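Local coordinates for protein Trypsin/chymotrypsin inhibitor (Alocasia macrorrhizos, PDB 5YCZ) that inhibits the serine proteases trypsin and alpha-chymotrypsin as a Kunitz-type (STI family) inhibitor that forms homodimers, at residues N10-G15 and L56-E61; L74-P79 and S114-R119. All coordinates share one frame; numbering follows the deposited sequence.

Contact 1. Residues N10-G15 and L56-E61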
ATOM      1  N   ASN A  10      -3.942 -21.223  -9.238  1.00 58.78           N
ATOM      2  CA  ASN A  10      -2.686 -20.512  -9.453  1.00 55.96           C
ATOM      3  C   ASN A  10      -2.021 -20.178  -8.124  1.00 53.80           C
ATOM      4  O   ASN A  10      -2.660 -20.127  -7.073  1.00 53.85           O
ATOM      5  CB  ASN A  10      -2.913 -19.210 -10.222  1.00 49.44           C
ATOM      6  CG  ASN A  10      -3.365 -19.435 -11.642  1.00 56.13           C
ATOM      7  OD1 ASN A  10      -4.277 -20.226 -11.903  1.00 57.14           O
ATOM      8  ND2 ASN A  10      -2.733 -18.723 -12.580  1.00 58.92           N
ATOM      9  N   GLU A  11      -0.721 -19.919  -8.183  1.00 52.82           N
ATOM     10  CA  GLU A  11       0.001 -19.561  -6.976  1.00 51.91           C
ATOM     11  C   GLU A  11      -0.334 -18.127  -6.559  1.00 51.64           C
ATOM     12  O   GLU A  11      -1.055 -17.396  -7.250  1.00 52.39           O
ATOM     13  CB  GLU A  11       1.505 -19.721  -7.187  1.00 52.38           C
ATOM     14  CG  GLU A  11       1.924 -21.124  -7.577  1.00 54.98           C
ATOM     15  CD  GLU A  11       3.423 -21.241  -7.761  1.00 58.08           C
ATOM     16  OE1 GLU A  11       4.003 -20.399  -8.487  1.00 64.58           O
ATOM     17  OE2 GLU A  11       4.018 -22.174  -7.178  1.00 52.31           O
ATOM     18  N   LEU A  12       0.205 -17.730  -5.402  1.00 48.14           N
ATOM     19  CA  LEU A  12      -0.018 -16.406  -4.822  1.00 42.90           C
ATOM     20  C   LEU A  12       1.169 -15.533  -5.185  1.00 41.69           C
ATOM     21  O   LEU A  12       2.221 -15.601  -4.547  1.00 50.76           O
ATOM     22  CB  LEU A  12      -0.189 -16.479  -3.308  1.00 44.34           C
ATOM     23  CG  LEU A  12      -1.589 -16.172  -2.774  1.00 37.64           C
ATOM     24  CD1 LEU A  12      -2.605 -17.086  -3.443  1.00 47.11           C
ATOM     25  CD2 LEU A  12      -1.672 -16.291  -1.261  1.00 40.23           C
ATOM     26  N   GLN A  13       1.008 -14.714  -6.209  1.00 42.10           N
ATOM     27  CA  GLN A  13       2.133 -13.908  -6.648  1.00 46.00           C
ATOM     28  C   GLN A  13       2.430 -12.832  -5.614  1.00 40.40           C
ATOM     29  O   GLN A  13       1.537 -12.334  -4.933  1.00 41.39           O
ATOM     30  CB  GLN A  13       1.841 -13.291  -8.013  1.00 46.94           C
ATOM     31  CG  GLN A  13       3.077 -12.882  -8.786  1.00 51.76           C
ATOM     32  CD  GLN A  13       3.338 -13.782  -9.984  1.00 59.69           C
ATOM     33  OE1 GLN A  13       2.404 -14.347 -10.563  1.00 52.99           O
ATOM     34  NE2 GLN A  13       4.612 -13.911 -10.368  1.00 51.80           N
ATOM     35  N   ARG A  14       3.706 -12.503  -5.473  1.00 39.98           N
ATOM     36  CA  ARG A  14       4.088 -11.435  -4.568  1.00 36.96           C
ATOM     37  C   ARG A  14       3.629 -10.100  -5.138  1.00 43.64           C
ATOM     38  O   ARG A  14       3.872  -9.795  -6.311  1.00 43.13           O
ATOM     39  CB  ARG A  14       5.597 -11.429  -4.354  1.00 36.64           C
ATOM     40  CG  ARG A  14       6.121 -10.101  -3.860  1.00 36.59           C
ATOM     41  CD  ARG A  14       7.627 -10.021  -3.987  1.00 35.22           C
ATOM     42  NE  ARG A  14       8.279 -10.989  -3.118  1.00 39.05           N
ATOM     43  CZ  ARG A  14       8.888 -10.678  -1.975  1.00 44.52           C
ATOM     44  NH1 ARG A  14       8.927  -9.412  -1.551  1.00 37.05           N
ATOM     45  NH2 ARG A  14       9.455 -11.638  -1.253  1.00 39.75           N
ATOM     46  N   GLY A  15       2.939  -9.310  -4.309  1.00 39.55           N
ATOM     47  CA  GLY A  15       2.543  -7.973  -4.664  1.00 30.10           C
ATOM     48  C   GLY A  15       1.240  -7.859  -5.421  1.00 34.94           C
ATOM     49  O   GLY A  15       0.648  -6.777  -5.425  1.00 37.47           O
ATOM     50  N   LEU A  56      -5.961  -7.228  -0.730  1.00 20.47           N
ATOM     51  CA  LEU A  56      -4.723  -7.385   0.006  1.00 22.64           C
ATOM     52  C   LEU A  56      -3.604  -7.776  -0.943  1.00 26.24           C
ATOM     53  O   LEU A  56      -3.836  -8.279  -2.045  1.00 32.25           O
ATOM     54  CB  LEU A  56      -4.864  -8.449   1.097  1.00 22.76           C
ATOM     55  CG  LEU A  56      -5.888  -8.116   2.172  1.00 22.97           C
ATOM     56  CD1 LEU A  56      -6.483  -9.375   2.726  1.00 20.57           C
ATOM     57  CD2 LEU A  56      -5.231  -7.312   3.277  1.00 20.87           C
ATOM     58  N   ALA A  57      -2.377  -7.541  -0.501  1.00 23.97           N
ATOM     59  CA  ALA A  57      -1.213  -8.059  -1.197  1.00 23.69           C
ATOM     60  C   ALA A  57      -0.219  -8.540  -0.157  1.00 24.37           C
ATOM     61  O   ALA A  57      -0.186  -8.021   0.964  1.00 23.93           O
ATOM     62  CB  ALA A  57      -0.584  -7.013  -2.114  1.00 26.33           C
ATOM     63  N   PHE A  58       0.574  -9.550  -0.533  1.00 26.51           N
ATOM     64  CA  PHE A  58       1.455 -10.270   0.377  1.00 25.64           C
ATOM     65  C   PHE A  58       2.905 -10.175  -0.067  1.00 30.58           C
ATOM     66  O   PHE A  58       3.211 -10.137  -1.259  1.00 34.47           O
ATOM     67  CB  PHE A  58       1.072 -11.726   0.468  1.00 22.01           C
ATOM     68  CG  PHE A  58      -0.372 -11.930   0.719  1.00 26.72           C
ATOM     69  CD1 PHE A  58      -0.856 -11.974   2.014  1.00 24.15           C
ATOM     70  CD2 PHE A  58      -1.260 -12.043  -0.341  1.00 26.14           C
ATOM     71  CE1 PHE A  58      -2.203 -12.151   2.253  1.00 25.93           C
ATOM     72  CE2 PHE A  58      -2.603 -12.221  -0.122  1.00 25.59           C
ATOM     73  CZ  PHE A  58      -3.086 -12.273   1.178  1.00 28.85           C
ATOM     74  N   PHE A  59       3.799 -10.169   0.922  1.00 28.87           N
ATOM     75  CA  PHE A  59       5.215  -9.898   0.705  1.00 30.21           C
ATOM     76  C   PHE A  59       6.020 -10.879   1.543  1.00 32.66           C
ATOM     77  O   PHE A  59       6.245 -10.642   2.740  1.00 30.33           O
ATOM     78  CB  PHE A  59       5.553  -8.452   1.061  1.00 31.38           C
ATOM     79  CG  PHE A  59       4.821  -7.459   0.220  1.00 29.83           C
ATOM     80  CD1 PHE A  59       3.541  -7.051   0.563  1.00 27.19           C
ATOM     81  CD2 PHE A  59       5.397  -6.964  -0.944  1.00 29.08           C
ATOM     82  CE1 PHE A  59       2.846  -6.141  -0.243  1.00 30.22           C
ATOM     83  CE2 PHE A  59       4.720  -6.061  -1.759  1.00 26.99           C
ATOM     84  CZ  PHE A  59       3.446  -5.641  -1.407  1.00 32.61           C
ATOM     85  N   PRO A  60       6.452 -11.996   0.958  1.00 34.66           N
ATOM     86  CA  PRO A  60       7.238 -12.963   1.721  1.00 31.34           C
ATOM     87  C   PRO A  60       8.495 -12.301   2.248  1.00 32.51           C
ATOM     88  O   PRO A  60       9.136 -11.514   1.550  1.00 36.79           O
ATOM     89  CB  PRO A  60       7.567 -14.044   0.690  1.00 33.96           C
ATOM     90  CG  PRO A  60       6.614 -13.822  -0.418  1.00 35.50           C
ATOM     91  CD  PRO A  60       6.360 -12.370  -0.459  1.00 32.04           C
ATOM     92  N   GLU A  61       8.830 -12.597   3.502  1.00 29.21           N
ATOM     93  CA  GLU A  61      10.039 -12.019   4.072  1.00 31.03           C
ATOM     94  C   GLU A  61      11.286 -12.487   3.338  1.00 39.60           C
ATOM     95  O   GLU A  61      12.312 -11.796   3.388  1.00 38.48           O
ATOM     96  CB  GLU A  61      10.156 -12.365   5.552  1.00 32.21           C
ATOM     97  CG  GLU A  61       9.408 -11.425   6.467  1.00 32.70           C
ATOM     98  CD  GLU A  61       9.993 -11.398   7.875  1.00 33.87           C
ATOM     99  OE1 GLU A  61      10.474 -10.323   8.295  1.00 29.72           O
ATOM    100  OE2 GLU A  61       9.966 -12.449   8.561  1.00 33.41           O
TER
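The guanidinium of Arg14 has Pro60 CD over one face, 3.2 Å above the guanidinium plane and toward the rim, with Phe59 C on that side too. Arg14 NH1 in turn comes to the edge of the Phe59 ring, 4.3 Å from Phe59 CD2 and close to the ring plane, while Gly15 CA approaches that ring obliquely. In this beta-trefoil inhibitor the pairing illustrates how an irregular N-terminal loop can be tied to a strand without joining its sheet: residues 12-15 run at about 102° to residues 57-60. Arg14 reaches across because its CG lies opposite the backbone N (chi1 159°) and the chain then bends at chi3, which lays the guanidinium beside the proline. Arg14 NH2 gives a weak bond to Pro60 O, 2.8 Å away but bent at the hydrogen. Its firmer partner is Asp65 O, and the two carbonyls together probably limit rotation of the group. Farther back, Leu12 CD2 meets Phe58 CE2 at 4.3 Å, placed obliquely to the ring; Phe178 packs against that same ring with its plane nearly perpendicular. The next residue, Phe59, also packs on Pro81 of the second subunit. The predicted reactive bond, Leu56-Ala57, falls in this strand, where both residues are buried. Ala57 CB lies 3.5 Å from Gly15 O. Where the loop turns, Gly15 has a positive phi of 86°, and its amide N is hydrogen-bonded to Phe58 O at 3.2 Å.

Contact 2. Residues L74-P79 and S114-R119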
ATOM      1  N   LEU A  74       5.574 -13.646   6.170  1.00 28.84           N
ATOM      2  CA  LEU A  74       5.371 -12.600   5.182  1.00 25.43           C
ATOM      3  C   LEU A  74       4.758 -11.383   5.848  1.00 26.15           C
ATOM      4  O   LEU A  74       4.327 -11.423   7.003  1.00 27.21           O
ATOM      5  CB  LEU A  74       4.460 -13.071   4.066  1.00 25.68           C
ATOM      6  CG  LEU A  74       3.219 -13.761   4.611  1.00 25.75           C
ATOM      7  CD1 LEU A  74       2.157 -12.746   4.979  1.00 24.62           C
ATOM      8  CD2 LEU A  74       2.664 -14.718   3.575  1.00 32.14           C
ATOM      9  N   TYR A  75       4.651 -10.318   5.068  1.00 25.32           N
ATOM     10  CA  TYR A  75       3.903  -9.131   5.440  1.00 21.65           C
ATOM     11  C   TYR A  75       2.629  -9.051   4.625  1.00 27.30           C
ATOM     12  O   TYR A  75       2.539  -9.577   3.508  1.00 30.73           O
ATOM     13  CB  TYR A  75       4.712  -7.868   5.195  1.00 26.27           C
ATOM     14  CG  TYR A  75       6.086  -7.960   5.745  1.00 27.03           C
ATOM     15  CD1 TYR A  75       6.282  -8.128   7.098  1.00 26.71           C
ATOM     16  CD2 TYR A  75       7.193  -7.903   4.910  1.00 24.81           C
ATOM     17  CE1 TYR A  75       7.554  -8.223   7.620  1.00 31.57           C
ATOM     18  CE2 TYR A  75       8.463  -7.992   5.414  1.00 27.85           C
ATOM     19  CZ  TYR A  75       8.645  -8.150   6.777  1.00 28.33           C
ATOM     20  OH  TYR A  75       9.909  -8.246   7.315  1.00 28.61           O
ATOM     21  N   ILE A  76       1.648  -8.358   5.189  1.00 22.59           N
ATOM     22  CA  ILE A  76       0.345  -8.198   4.567  1.00 20.31           C
ATOM     23  C   ILE A  76      -0.008  -6.724   4.601  1.00 22.43           C
ATOM     24  O   ILE A  76       0.262  -6.032   5.590  1.00 19.69           O
ATOM     25  CB  ILE A  76      -0.747  -9.021   5.290  1.00 20.75           C
ATOM     26  CG1 ILE A  76      -0.291 -10.459   5.513  1.00 20.88           C
ATOM     27  CG2 ILE A  76      -2.067  -8.985   4.503  1.00 20.93           C
ATOM     28  CD1 ILE A  76      -1.213 -11.269   6.432  1.00 16.74           C
ATOM     29  N   MET A  77      -0.643  -6.244   3.527  1.00 21.98           N
ATOM     30  CA  MET A  77      -1.129  -4.875   3.518  1.00 23.00           C
ATOM     31  C   MET A  77      -2.332  -4.740   2.606  1.00 24.01           C
ATOM     32  O   MET A  77      -2.600  -5.608   1.774  1.00 26.50           O
ATOM     33  CB  MET A  77      -0.008  -3.909   3.119  1.00 24.76           C
ATOM     34  CG  MET A  77       0.641  -4.133   1.754  1.00 28.57           C
ATOM     35  SD  MET A  77       1.218  -2.584   1.006  1.00 36.83           S
ATOM     36  CE  MET A  77       2.322  -1.986   2.278  1.00 36.76           C
ATOM     37  N   PHE A  78      -3.091  -3.670   2.832  1.00 18.99           N
ATOM     38  CA  PHE A  78      -4.064  -3.198   1.871  1.00 21.30           C
ATOM     39  C   PHE A  78      -3.361  -2.141   1.025  1.00 25.75           C
ATOM     40  O   PHE A  78      -3.119  -1.021   1.519  1.00 23.51           O
ATOM     41  CB  PHE A  78      -5.280  -2.598   2.565  1.00 20.85           C
ATOM     42  CG  PHE A  78      -6.097  -3.574   3.362  1.00 21.39           C
ATOM     43  CD1 PHE A  78      -7.194  -4.206   2.797  1.00 23.17           C
ATOM     44  CD2 PHE A  78      -5.807  -3.816   4.704  1.00 20.81           C
ATOM     45  CE1 PHE A  78      -7.978  -5.088   3.544  1.00 22.80           C
ATOM     46  CE2 PHE A  78      -6.582  -4.695   5.456  1.00 20.58           C
ATOM     47  CZ  PHE A  78      -7.677  -5.332   4.870  1.00 19.49           C
ATOM     48  N   PRO A  79      -3.013  -2.427  -0.208  1.00 27.55           N
ATOM     49  CA  PRO A  79      -2.215  -1.426  -0.948  1.00 30.02           C
ATOM     50  C   PRO A  79      -3.081  -0.297  -1.487  1.00 30.29           C
ATOM     51  O   PRO A  79      -3.252  -0.110  -2.690  1.00 30.93           O
ATOM     52  CB  PRO A  79      -1.586  -2.263  -2.061  1.00 21.78           C
ATOM     53  CG  PRO A  79      -2.550  -3.350  -2.302  1.00 27.16           C
ATOM     54  CD  PRO A  79      -3.291  -3.631  -1.007  1.00 25.43           C
ATOM     55  N   SER A 114       4.695  -7.548  12.779  1.00 20.94           N
ATOM     56  CA  SER A 114       4.085  -7.518  11.462  1.00 22.28           C
ATOM     57  C   SER A 114       4.325  -8.805  10.669  1.00 21.93           C
ATOM     58  O   SER A 114       3.999  -8.854   9.479  1.00 19.91           O
ATOM     59  CB  SER A 114       4.583  -6.301  10.669  1.00 26.15           C
ATOM     60  OG  SER A 114       5.943  -6.026  10.937  1.00 29.74           O
ATOM     61  N   ARG A 115       4.864  -9.847  11.295  1.00 21.59           N
ATOM     62  CA  ARG A 115       5.163 -11.087  10.590  1.00 29.31           C
ATOM     63  C   ARG A 115       3.992 -12.053  10.721  1.00 24.67           C
ATOM     64  O   ARG A 115       3.643 -12.486  11.826  1.00 22.62           O
ATOM     65  CB  ARG A 115       6.442 -11.728  11.117  1.00 30.04           C
ATOM     66  CG  ARG A 115       7.715 -11.087  10.609  1.00 28.56           C
ATOM     67  CD  ARG A 115       8.804 -11.233  11.657  1.00 30.06           C
ATOM     68  NE  ARG A 115      10.090 -10.787  11.150  1.00 34.82           N
ATOM     69  CZ  ARG A 115      11.181 -10.649  11.898  1.00 33.40           C
ATOM     70  NH1 ARG A 115      11.142 -10.917  13.193  1.00 31.28           N
ATOM     71  NH2 ARG A 115      12.307 -10.219  11.349  1.00 33.60           N
ATOM     72  N   PHE A 116       3.406 -12.407   9.588  1.00 23.15           N
ATOM     73  CA  PHE A 116       2.332 -13.379   9.548  1.00 24.45           C
ATOM     74  C   PHE A 116       2.760 -14.541   8.659  1.00 24.77           C
ATOM     75  O   PHE A 116       3.668 -14.411   7.831  1.00 23.62           O
ATOM     76  CB  PHE A 116       1.033 -12.738   9.034  1.00 17.83           C
ATOM     77  CG  PHE A 116       0.550 -11.604   9.879  1.00 18.13           C
ATOM     78  CD1 PHE A 116       1.109 -10.332   9.755  1.00 18.37           C
ATOM     79  CD2 PHE A 116      -0.448 -11.803  10.813  1.00 16.30           C
ATOM     80  CE1 PHE A 116       0.673  -9.279  10.541  1.00 17.64           C
ATOM     81  CE2 PHE A 116      -0.891 -10.755  11.608  1.00 19.08           C
ATOM     82  CZ  PHE A 116      -0.339  -9.486  11.470  1.00 17.87           C
ATOM     83  N   ALA A 117       2.115 -15.689   8.859  1.00 23.82           N
ATOM     84  CA  ALA A 117       2.251 -16.821   7.958  1.00 28.51           C
ATOM     85  C   ALA A 117       0.866 -17.324   7.593  1.00 25.93           C
ATOM     86  O   ALA A 117      -0.100 -17.102   8.327  1.00 30.59           O
ATOM     87  CB  ALA A 117       3.067 -17.951   8.584  1.00 30.03           C
ATOM     88  N   ILE A 118       0.775 -17.993   6.444  1.00 24.26           N
ATOM     89  CA  ILE A 118      -0.458 -18.622   5.984  1.00 29.81           C
ATOM     90  C   ILE A 118      -0.279 -20.134   5.947  1.00 31.06           C
ATOM     91  O   ILE A 118       0.760 -20.647   5.515  1.00 30.78           O
ATOM     92  CB  ILE A 118      -0.882 -18.103   4.599  1.00 31.99           C
ATOM     93  CG1 ILE A 118      -1.062 -16.592   4.639  1.00 30.86           C
ATOM     94  CG2 ILE A 118      -2.180 -18.773   4.141  1.00 34.23           C
ATOM     95  CD1 ILE A 118      -0.722 -15.913   3.328  1.00 30.38           C
ATOM     96  N   ARG A 119      -1.317 -20.843   6.370  1.00 34.28           N
ATOM     97  CA  ARG A 119      -1.314 -22.293   6.464  1.00 36.79           C
ATOM     98  C   ARG A 119      -2.650 -22.820   5.973  1.00 38.23           C
ATOM     99  O   ARG A 119      -3.669 -22.130   6.067  1.00 41.20           O
ATOM    100  CB  ARG A 119      -1.069 -22.761   7.910  1.00 31.74           C
ATOM    101  CG  ARG A 119       0.309 -22.429   8.432  1.00 40.80           C
ATOM    102  CD  ARG A 119       0.749 -23.382   9.537  1.00 46.17           C
ATOM    103  NE  ARG A 119       2.101 -23.882   9.293  1.00 46.01           N
ATOM    104  CZ  ARG A 119       3.206 -23.229   9.636  1.00 50.15           C
ATOM    105  NH1 ARG A 119       3.113 -22.045  10.248  1.00 43.49           N
ATOM    106  NH2 ARG A 119       4.399 -23.762   9.373  1.00 45.70           N
TER
HETATM  107  O   HOH W   1       2.333  -7.299   8.001  1.00 17.87           O
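Leu74 and Phe116 form a single antiparallel hydrogen-bonded pair, with strands 74-77 and 116-119 crossing at 95° and their axes 5.9 Å apart at closest approach. Leu74 N donates to Phe116 O, and Phe116 N returns a nearly straight bond to Leu74 O at 2.9 Å. Because the strands diverge so steeply, water takes over beyond this pair: one molecule accepts from Ile76 N and probably donates to Ser114 O, its oxygen 2.7 Å from Ser114 O. The side chains then fill the angle. Leu74 CG sits between its backbone N and carbonyl carbon (chi1 47°), a crowded position that carries Leu74 CD2 to within 3.6 Å of Ile118 CD1, the two side chains crossing at about a right angle. Ile76 does likewise with Phe116, its CD1 lying 3.7 Å from Phe116 CB and oblique to the ring, while Ile133 of strand 131-135 packs against both residues. Tyr75 runs alongside Arg115, pointing the same way, its ring plane 17° from the guanidinium plane; Arg115 CG is 4.1 Å from Tyr75 CE1. Ser114 O meets the edge of the tyrosine ring in its plane, 3.4 Å from Tyr75 CD1. The polar ends find partners farther out, Tyr75 OH at Ser106 N and Arg115 at Gly110 O and in a salt bridge with Glu61. All the residues that touch are buried. This is a brief beta pairing between near-perpendicular strands with aliphatic and aromatic groups in the crook, as befits a beta-trefoil, where strands of different sheets meet around a shared core.

Contacts 1 and 2 follow in series along the chain, the first closing before the second opens, and their centres lie about 9 Å apart. They are joined by neighbouring strands of one antiparallel sheet: strand 55-60 from contact 1 pairs with strand 74-77 from contact 2, for example through Tyr75 N and Phe59 O. Contact 1 thus attaches the loop preceding strand 18-22 to this sheet, whereas contact 2 couples one of its outer strands, 74-77, to strand 116-120 of a second sheet. Together they connect the N-terminal loop to the buried centre of the trefoil by way of the strand bearing the predicted reactive bond.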